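Local coordinates for uncharacterized protein (Pseudomonas aeruginosa, PDB 6P8P) that is a bacterial HORMA-domain protein of a type III CBASS phage resistance system and probably takes part in controlling its cGAS-like nucleotidyltransferase, at residues L27-L40 with E88-M102. The protein carries 2 engineered substitutions. Residues are numbered along the deposited sequence; the frame is centred on the assembly and turned at random. Where two conformers were deposited one is given.
Sequences LLTQGKDGTARSEL and EEVLGFEPLKGDWGM. Engineered in segment 88-102: M102 (natural residue Val).
L27 meets L91 at about a right angle, CG of L27 3.8 Å from CD1 of L91, where the last turn of helix 17-29 and the turn that connects it to helix 35-42 pack on the long loop that leads into strand 101-106 of the HORMA-domain sheet. With CG anti to the backbone N (chi1 -177°), L27 also sets CD1 against the backbone at E89 and V90, whose carbonyl oxygens are held by R7. L28 splits its contact between two branches: CD2 crosses to CB of P95, while CD1 meets CE of M102, an engineered residue, tip to tip. The carbonyls of L27 and L28 reach the loop through water. One water accepts from L91 N and from NE2 of Q30 while donating to L27 O; a second links L28 O to L96 N. At positive phi, Q30 is the first residue to leave the helix, within the type I' turn T29-K32, and its extended chain carries the amide to the loop backbone. There NE2 donates to F93 O (3.0 Å), a bond bent to 144° at the hydrogen, and OE1 lies 3.5 Å from CD of P95. K32 reaches E94 in a salt bridge that stays tentative, because its ammonium sits too close to its neighbour in the model. Beyond the N-cap at G34, helix 35-42 presents A36 to W100, CB 3.4 Å above one indole face and displaced to the rim; L96 CD1 approaches that same face. E39 brings OE1 near the outer six-membered ring of W100, its carboxylate turned 48° from the ring plane, and bonds to S122. L40 packs CD1 3.6 Å from CH2 of W100 and CG against SD of M102. At the ring edge, NE1 of W100 donates in the ring plane to a water 3.2 Å away that also bonds OG1 of T35.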
ATOM      1  N   LEU A  27      -2.502 -17.095   9.480  1.00 17.95           N
ATOM      2  CA  LEU A  27      -3.177 -17.289  10.754  1.00 19.45           C
ATOM      3  C   LEU A  27      -4.690 -17.263  10.588  1.00 19.28           C
ATOM      4  O   LEU A  27      -5.413 -18.096  11.159  1.00 21.18           O
ATOM      5  CB  LEU A  27      -2.750 -16.204  11.727  1.00 16.67           C
ATOM      6  CG  LEU A  27      -3.337 -16.346  13.131  1.00 29.61           C
ATOM      7  CD1 LEU A  27      -2.487 -17.284  13.979  1.00 27.88           C
ATOM      8  CD2 LEU A  27      -3.479 -14.974  13.781  1.00 35.50           C
ATOM      9  N   LEU A  28      -5.187 -16.335   9.777  1.00 17.58           N
ATOM     10  CA  LEU A  28      -6.625 -16.119   9.687  1.00 14.35           C
ATOM     11  C   LEU A  28      -7.332 -17.007   8.688  1.00 20.79           C
ATOM     12  O   LEU A  28      -8.550 -17.169   8.808  1.00 22.76           O
ATOM     13  CB  LEU A  28      -6.908 -14.667   9.346  1.00 16.06           C
ATOM     14  CG  LEU A  28      -6.542 -13.647  10.408  1.00 18.01           C
ATOM     15  CD1 LEU A  28      -6.706 -12.215   9.887  1.00 19.67           C
ATOM     16  CD2 LEU A  28      -7.377 -13.851  11.661  1.00 23.63           C
ATOM     17  N   THR A  29      -6.615 -17.589   7.721  1.00 19.37           N
ATOM     18  CA  THR A  29      -7.256 -18.379   6.679  1.00 16.83           C
ATOM     19  C   THR A  29      -6.922 -19.849   6.758  1.00 24.75           C
ATOM     20  O   THR A  29      -7.679 -20.659   6.218  1.00 23.31           O
ATOM     21  CB  THR A  29      -6.891 -17.873   5.278  1.00 21.31           C
ATOM     22  OG1 THR A  29      -5.482 -17.981   5.061  1.00 21.81           O
ATOM     23  CG2 THR A  29      -7.343 -16.426   5.098  1.00 19.39           C
ATOM     24  N   GLN A  30      -5.808 -20.205   7.390  1.00 20.47           N
ATOM     25  CA  GLN A  30      -5.551 -21.593   7.799  1.00 22.83           C
ATOM     26  C   GLN A  30      -5.524 -22.525   6.591  1.00 29.16           C
ATOM     27  O   GLN A  30      -6.092 -23.612   6.608  1.00 31.16           O
ATOM     28  CB  GLN A  30      -6.581 -22.059   8.833  1.00 25.55           C
ATOM     29  CG  GLN A  30      -6.539 -21.278  10.145  1.00 22.58           C
ATOM     30  CD  GLN A  30      -7.670 -21.611  11.088  1.00 28.14           C
ATOM     31  OE1 GLN A  30      -8.743 -22.057  10.665  1.00 30.07           O
ATOM     32  NE2 GLN A  30      -7.444 -21.385  12.384  1.00 31.05           N
ATOM     33  N   GLY A  31      -4.888 -22.073   5.521  1.00 29.28           N
ATOM     34  CA  GLY A  31      -4.723 -22.884   4.343  1.00 41.25           C
ATOM     35  C   GLY A  31      -5.921 -22.998   3.433  1.00 36.48           C
ATOM     36  O   GLY A  31      -5.871 -23.775   2.478  1.00 38.95           O
ATOM     37  N   LYS A  32      -6.992 -22.256   3.673  1.00 26.34           N
ATOM     38  CA  LYS A  32      -8.191 -22.379   2.852  1.00 28.94           C
ATOM     39  C   LYS A  32      -8.128 -21.413   1.673  1.00 25.06           C
ATOM     40  O   LYS A  32      -8.029 -20.202   1.866  1.00 28.85           O
ATOM     41  CB  LYS A  32      -9.447 -22.097   3.664  1.00 35.72           C
ATOM     42  CG  LYS A  32      -9.698 -23.075   4.767  1.00 56.82           C
ATOM     43  CD  LYS A  32     -11.019 -22.771   5.422  1.00 62.89           C
ATOM     44  CE  LYS A  32     -11.116 -23.455   6.769  1.00 62.95           C
ATOM     45  NZ  LYS A  32     -12.132 -22.783   7.611  1.00 69.20           N
ATOM     46  N   ASP A  33      -8.200 -21.954   0.458  1.00 26.33           N
ATOM     47  CA  ASP A  33      -8.185 -21.192  -0.796  1.00 32.55           C
ATOM     48  C   ASP A  33      -9.618 -20.758  -1.085  1.00 35.79           C
ATOM     49  O   ASP A  33     -10.413 -21.483  -1.671  1.00 39.55           O
ATOM     50  CB  ASP A  33      -7.601 -22.045  -1.923  1.00 35.93           C
ATOM     51  CG  ASP A  33      -7.633 -21.358  -3.282  1.00 40.70           C
ATOM     52  OD1 ASP A  33      -7.231 -20.181  -3.344  1.00 32.44           O
ATOM     53  OD2 ASP A  33      -8.016 -22.018  -4.295  1.00 34.76           O
ATOM     54  N   GLY A  34      -9.957 -19.549  -0.661  1.00 24.92           N
ATOM     55  CA  GLY A  34     -11.300 -19.032  -0.867  1.00 22.84           C
ATOM     56  C   GLY A  34     -11.334 -17.540  -1.075  1.00 18.84           C
ATOM     57  O   GLY A  34     -10.278 -16.908  -1.182  1.00 22.10           O
ATOM     58  N   THR A  35     -12.533 -16.968  -1.127  1.00 18.83           N
ATOM     59  CA  THR A  35     -12.637 -15.530  -1.344  1.00 19.66           C
ATOM     60  C   THR A  35     -12.070 -14.728  -0.178  1.00 17.51           C
ATOM     61  O   THR A  35     -11.526 -13.647  -0.394  1.00 20.77           O
ATOM     62  CB  THR A  35     -14.086 -15.113  -1.597  1.00 24.78           C
ATOM     63  OG1 THR A  35     -14.901 -15.462  -0.477  1.00 30.10           O
ATOM     64  CG2 THR A  35     -14.624 -15.789  -2.805  1.00 19.44           C
ATOM     65  N   ALA A  36     -12.210 -15.209   1.058  1.00 21.99           N
ATOM     66  CA  ALA A  36     -11.625 -14.474   2.184  1.00 25.68           C
ATOM     67  C   ALA A  36     -10.111 -14.321   2.019  1.00 20.07           C
ATOM     68  O   ALA A  36      -9.555 -13.218   2.151  1.00 19.07           O
ATOM     69  CB  ALA A  36     -11.963 -15.172   3.504  1.00 20.52           C
ATOM     70  N   ARG A  37      -9.417 -15.423   1.730  1.00 20.92           N
ATOM     71  CA  ARG A  37      -7.973 -15.337   1.585  1.00 17.21           C
ATOM     72  C   ARG A  37      -7.611 -14.461   0.402  1.00 18.45           C
ATOM     73  O   ARG A  37      -6.654 -13.676   0.470  1.00 20.88           O
ATOM     74  CB  ARG A  37      -7.332 -16.705   1.398  1.00 20.87           C
ATOM     75  CG  ARG A  37      -5.824 -16.654   1.403  1.00 22.41           C
ATOM     76  CD  ARG A  37      -5.178 -18.025   1.527  1.00 25.42           C
ATOM     77  NE  ARG A  37      -5.144 -18.711   0.253  1.00 35.58           N
ATOM     78  CZ  ARG A  37      -4.709 -19.956   0.075  1.00 50.87           C
ATOM     79  NH1 ARG A  37      -4.286 -20.670   1.114  1.00 53.73           N
ATOM     80  NH2 ARG A  37      -4.704 -20.486  -1.143  1.00 53.79           N
ATOM     81  N   SER A  38      -8.378 -14.576  -0.691  1.00 17.87           N
ATOM     82  CA  SER A  38      -8.124 -13.728  -1.856  1.00 16.45           C
ATOM     83  C   SER A  38      -8.277 -12.259  -1.514  1.00 17.66           C
ATOM     84  O   SER A  38      -7.489 -11.423  -1.979  1.00 19.69           O
ATOM     85  CB  SER A  38      -9.069 -14.104  -3.003  1.00 20.56           C
ATOM     86  OG  SER A  38      -8.712 -15.376  -3.534  1.00 29.30           O
ATOM     87  N   GLU A  39      -9.304 -11.911  -0.731  1.00 17.04           N
ATOM     88  CA  GLU A  39      -9.488 -10.509  -0.380  1.00 19.59           C
ATOM     89  C   GLU A  39      -8.364 -10.010   0.524  1.00 16.72           C
ATOM     90  O   GLU A  39      -7.865  -8.897   0.333  1.00 17.88           O
ATOM     91  CB  GLU A  39     -10.828 -10.272   0.295  1.00 25.01           C
ATOM     92  CG  GLU A  39     -11.997 -10.165  -0.677  1.00 38.26           C
ATOM     93  CD  GLU A  39     -13.312  -9.759  -0.015  1.00 48.77           C
ATOM     94  OE1 GLU A  39     -13.316  -8.970   0.953  1.00 30.89           O
ATOM     95  OE2 GLU A  39     -14.368 -10.234  -0.477  1.00 49.61           O
ATOM     96  N   LEU A  40      -7.976 -10.803   1.515  1.00 17.63           N
ATOM     97  CA  LEU A  40      -6.861 -10.403   2.376  1.00 14.23           C
ATOM     98  C   LEU A  40      -5.578 -10.209   1.573  1.00 16.94           C
ATOM     99  O   LEU A  40      -4.828  -9.249   1.801  1.00 18.17           O
ATOM    100  CB  LEU A  40      -6.654 -11.435   3.479  1.00 14.01           C
ATOM    101  CG  LEU A  40      -7.482 -11.233   4.752  1.00 23.37           C
ATOM    102  CD1 LEU A  40      -8.932 -11.318   4.536  1.00 36.20           C
ATOM    103  CD2 LEU A  40      -7.026 -12.342   5.742  1.00 23.40           C
ATOM    104  N   GLU A  88       2.218 -16.275  18.362  1.00 19.79           N
ATOM    105  CA  GLU A  88       1.818 -16.612  17.006  1.00 20.70           C
ATOM    106  C   GLU A  88       1.152 -17.977  16.940  1.00 21.38           C
ATOM    107  O   GLU A  88       1.131 -18.596  15.876  1.00 22.75           O
ATOM    108  CB  GLU A  88       3.054 -16.524  16.103  1.00 22.15           C
ATOM    109  CG  GLU A  88       3.694 -15.117  16.172  1.00 26.10           C
ATOM    110  CD  GLU A  88       4.925 -14.933  15.287  1.00 36.12           C
ATOM    111  OE1 GLU A  88       5.364 -15.912  14.637  1.00 28.94           O
ATOM    112  OE2 GLU A  88       5.460 -13.799  15.268  1.00 25.42           O
ATOM    113  N   GLU A  89       0.576 -18.438  18.052  1.00 21.92           N
ATOM    114  CA  GLU A  89      -0.051 -19.749  18.084  1.00 22.28           C
ATOM    115  C   GLU A  89      -1.185 -19.821  17.071  1.00 21.05           C
ATOM    116  O   GLU A  89      -1.893 -18.842  16.820  1.00 23.66           O
ATOM    117  CB  GLU A  89      -0.611 -20.044  19.488  1.00 26.19           C
ATOM    118  CG  GLU A  89       0.426 -20.401  20.522  1.00 36.65           C
ATOM    119  CD  GLU A  89      -0.148 -20.463  21.937  1.00 49.44           C
ATOM    120  OE1 GLU A  89       0.580 -20.086  22.882  1.00 56.52           O
ATOM    121  OE2 GLU A  89      -1.325 -20.880  22.095  1.00 32.68           O
ATOM    122  N   VAL A  90      -1.396 -21.018  16.532  1.00 22.05           N
ATOM    123  CA  VAL A  90      -2.562 -21.264  15.697  1.00 19.78           C
ATOM    124  C   VAL A  90      -3.837 -21.013  16.487  1.00 25.19           C
ATOM    125  O   VAL A  90      -3.919 -21.277  17.689  1.00 20.84           O
ATOM    126  CB  VAL A  90      -2.528 -22.697  15.141  1.00 27.77           C
ATOM    127  CG1 VAL A  90      -3.771 -23.003  14.335  1.00 28.59           C
ATOM    128  CG2 VAL A  90      -1.278 -22.905  14.296  1.00 26.91           C
ATOM    129  N   LEU A  91      -4.844 -20.506  15.801  1.00 18.22           N
ATOM    130  CA  LEU A  91      -6.122 -20.202  16.420  1.00 20.18           C
ATOM    131  C   LEU A  91      -6.981 -21.459  16.463  1.00 23.61           C
ATOM    132  O   LEU A  91      -7.029 -22.222  15.490  1.00 26.06           O
ATOM    133  CB  LEU A  91      -6.840 -19.097  15.625  1.00 19.49           C
ATOM    134  CG  LEU A  91      -6.188 -17.721  15.757  1.00 19.08           C
ATOM    135  CD1 LEU A  91      -6.753 -16.780  14.691  1.00 17.96           C
ATOM    136  CD2 LEU A  91      -6.383 -17.101  17.115  1.00 23.80           C
ATOM    137  N   GLY A  92      -7.672 -21.655  17.591  1.00 27.32           N
ATOM    138  CA  GLY A  92      -8.482 -22.844  17.784  1.00 24.63           C
ATOM    139  C   GLY A  92      -9.920 -22.711  17.311  1.00 32.51           C
ATOM    140  O   GLY A  92     -10.835 -23.213  17.972  1.00 35.34           O
ATOM    141  N   PHE A  93     -10.123 -22.047  16.167  1.00 22.42           N
ATOM    142  CA  PHE A  93     -11.426 -21.825  15.554  1.00 24.27           C
ATOM    143  C   PHE A  93     -11.176 -21.290  14.147  1.00 31.24           C
ATOM    144  O   PHE A  93     -10.052 -20.911  13.804  1.00 25.69           O
ATOM    145  CB  PHE A  93     -12.274 -20.841  16.360  1.00 24.10           C
ATOM    146  CG  PHE A  93     -11.605 -19.514  16.600  1.00 21.36           C
ATOM    147  CD1 PHE A  93     -10.761 -19.327  17.671  1.00 22.97           C
ATOM    148  CD2 PHE A  93     -11.826 -18.443  15.730  1.00 25.82           C
ATOM    149  CE1 PHE A  93     -10.126 -18.111  17.885  1.00 29.58           C
ATOM    150  CE2 PHE A  93     -11.200 -17.227  15.945  1.00 22.67           C
ATOM    151  CZ  PHE A  93     -10.351 -17.056  17.020  1.00 23.54           C
ATOM    152  N   GLU A  94     -12.240 -21.266  13.327  1.00 27.63           N
ATOM    153  CA  GLU A  94     -12.170 -20.709  11.973  1.00 26.42           C
ATOM    154  C   GLU A  94     -12.313 -19.188  12.055  1.00 23.33           C
ATOM    155  O   GLU A  94     -13.421 -18.683  12.274  1.00 22.57           O
ATOM    156  CB  GLU A  94     -13.257 -21.309  11.076  1.00 26.65           C
ATOM    157  CG  GLU A  94     -13.273 -20.729   9.653  1.00 36.79           C
ATOM    158  CD  GLU A  94     -14.359 -21.324   8.758  1.00 46.38           C
ATOM    159  OE1 GLU A  94     -14.979 -22.332   9.154  1.00 40.50           O
ATOM    160  OE2 GLU A  94     -14.576 -20.798   7.644  1.00 45.81           O
ATOM    161  N   PRO A  95     -11.229 -18.420  11.904  1.00 21.20           N
ATOM    162  CA  PRO A  95     -11.255 -17.024  12.356  1.00 20.30           C
ATOM    163  C   PRO A  95     -12.045 -16.079  11.446  1.00 22.51           C
ATOM    164  O   PRO A  95     -12.341 -14.951  11.861  1.00 23.15           O
ATOM    165  CB  PRO A  95      -9.769 -16.647  12.385  1.00 18.22           C
ATOM    166  CG  PRO A  95      -9.007 -17.917  12.334  1.00 26.06           C
ATOM    167  CD  PRO A  95      -9.863 -18.857  11.544  1.00 26.62           C
ATOM    168  N   LEU A  96     -12.370 -16.480  10.223  1.00 19.77           N
ATOM    169  CA  LEU A  96     -13.197 -15.660   9.341  1.00 21.77           C
ATOM    170  C   LEU A  96     -14.501 -16.370   8.967  1.00 21.27           C
ATOM    171  O   LEU A  96     -15.078 -16.131   7.911  1.00 23.91           O
ATOM    172  CB  LEU A  96     -12.419 -15.266   8.092  1.00 27.08           C
ATOM    173  CG  LEU A  96     -11.145 -14.441   8.334  1.00 20.33           C
ATOM    174  CD1 LEU A  96     -10.471 -14.112   7.011  1.00 25.99           C
ATOM    175  CD2 LEU A  96     -11.409 -13.173   9.108  1.00 23.01           C
ATOM    176  N   LYS A  97     -15.006 -17.202   9.860  1.00 22.37           N
ATOM    177  CA  LYS A  97     -16.219 -17.962   9.585  1.00 23.99           C
ATOM    178  C   LYS A  97     -17.403 -17.042   9.316  1.00 22.48           C
ATOM    179  O   LYS A  97     -17.630 -16.066  10.042  1.00 25.05           O
ATOM    180  CB  LYS A  97     -16.509 -18.873  10.770  1.00 24.29           C
ATOM    181  CG  LYS A  97     -17.655 -19.854  10.525  1.00 26.85           C
ATOM    182  CD  LYS A  97     -17.798 -20.739  11.761  1.00 27.42           C
ATOM    183  CE  LYS A  97     -18.651 -21.961  11.453  1.00 37.66           C
ATOM    184  NZ  LYS A  97     -19.936 -21.568  10.835  1.00 47.68           N
ATOM    185  N   GLY A  98     -18.155 -17.354   8.262  1.00 30.01           N
ATOM    186  CA  GLY A  98     -19.435 -16.693   8.075  1.00 30.14           C
ATOM    187  C   GLY A  98     -19.279 -15.257   7.640  1.00 24.68           C
ATOM    188  O   GLY A  98     -18.466 -14.931   6.775  1.00 25.02           O
ATOM    189  N   ASP A  99     -20.067 -14.383   8.267  1.00 25.94           N
ATOM    190  CA  ASP A  99     -20.125 -12.953   7.945  1.00 30.57           C
ATOM    191  C   ASP A  99     -18.944 -12.267   8.631  1.00 23.23           C
ATOM    192  O   ASP A  99     -19.040 -11.721   9.731  1.00 29.21           O
ATOM    193  CB  ASP A  99     -21.454 -12.359   8.384  1.00 39.30           C
ATOM    194  CG  ASP A  99     -21.555 -10.886   8.091  1.00 48.54           C
ATOM    195  OD1 ASP A  99     -20.813 -10.395   7.231  1.00 37.56           O
ATOM    196  OD2 ASP A  99     -22.381 -10.215   8.728  1.00 44.21           O
ATOM    197  N   TRP A 100     -17.803 -12.310   7.965  1.00 20.88           N
ATOM    198  CA  TRP A 100     -16.554 -11.886   8.574  1.00 21.22           C
ATOM    199  C   TRP A 100     -16.234 -10.443   8.223  1.00 19.97           C
ATOM    200  O   TRP A 100     -16.761  -9.872   7.263  1.00 22.77           O
ATOM    201  CB  TRP A 100     -15.405 -12.802   8.132  1.00 21.32           C
ATOM    202  CG  TRP A 100     -15.067 -12.737   6.675  1.00 19.85           C
ATOM    203  CD1 TRP A 100     -15.602 -13.498   5.664  1.00 22.20           C
ATOM    204  CD2 TRP A 100     -14.098 -11.873   6.055  1.00 18.92           C
ATOM    205  NE1 TRP A 100     -15.027 -13.163   4.466  1.00 21.67           N
ATOM    206  CE2 TRP A 100     -14.114 -12.152   4.674  1.00 19.23           C
ATOM    207  CE3 TRP A 100     -13.237 -10.877   6.533  1.00 21.12           C
ATOM    208  CZ2 TRP A 100     -13.285 -11.495   3.778  1.00 25.42           C
ATOM    209  CZ3 TRP A 100     -12.426 -10.217   5.633  1.00 22.37           C
ATOM    210  CH2 TRP A 100     -12.455 -10.524   4.279  1.00 20.31           C
ATOM    211  N   GLY A 101     -15.360  -9.850   9.032  1.00 19.16           N
ATOM    212  CA  GLY A 101     -14.849  -8.525   8.740  1.00 19.17           C
ATOM    213  C   GLY A 101     -13.482  -8.374   9.351  1.00 25.78           C
ATOM    214  O   GLY A 101     -13.045  -9.177  10.181  1.00 18.58           O
ATOM    215  N   MET A 102     -12.782  -7.329   8.921  0.67 18.78           N
ATOM    216  CA  MET A 102     -11.475  -7.004   9.461  0.67 13.43           C
ATOM    217  C   MET A 102     -11.334  -5.495   9.560  0.67 19.51           C
ATOM    218  O   MET A 102     -11.706  -4.767   8.634  0.67 22.03           O
ATOM    219  CB  MET A 102     -10.338  -7.563   8.599  0.67 19.31           C
ATOM    220  CG  MET A 102     -10.128  -9.030   8.721  0.67 27.95           C
ATOM    221  SD  MET A 102      -8.632  -9.515   7.894  0.67 29.60           S
ATOM    222  CE  MET A 102      -7.390  -8.623   8.849  0.67 24.25           C
TER
HETATM  223  O   HOH W   1      -4.654 -20.081  12.761  1.00 20.05           O
HETATM  224  O   HOH W   2     -11.061 -18.418   8.269  1.00 24.49           O
HETATM  225  O   HOH W   3     -15.386 -13.364   1.339  1.00 34.47           O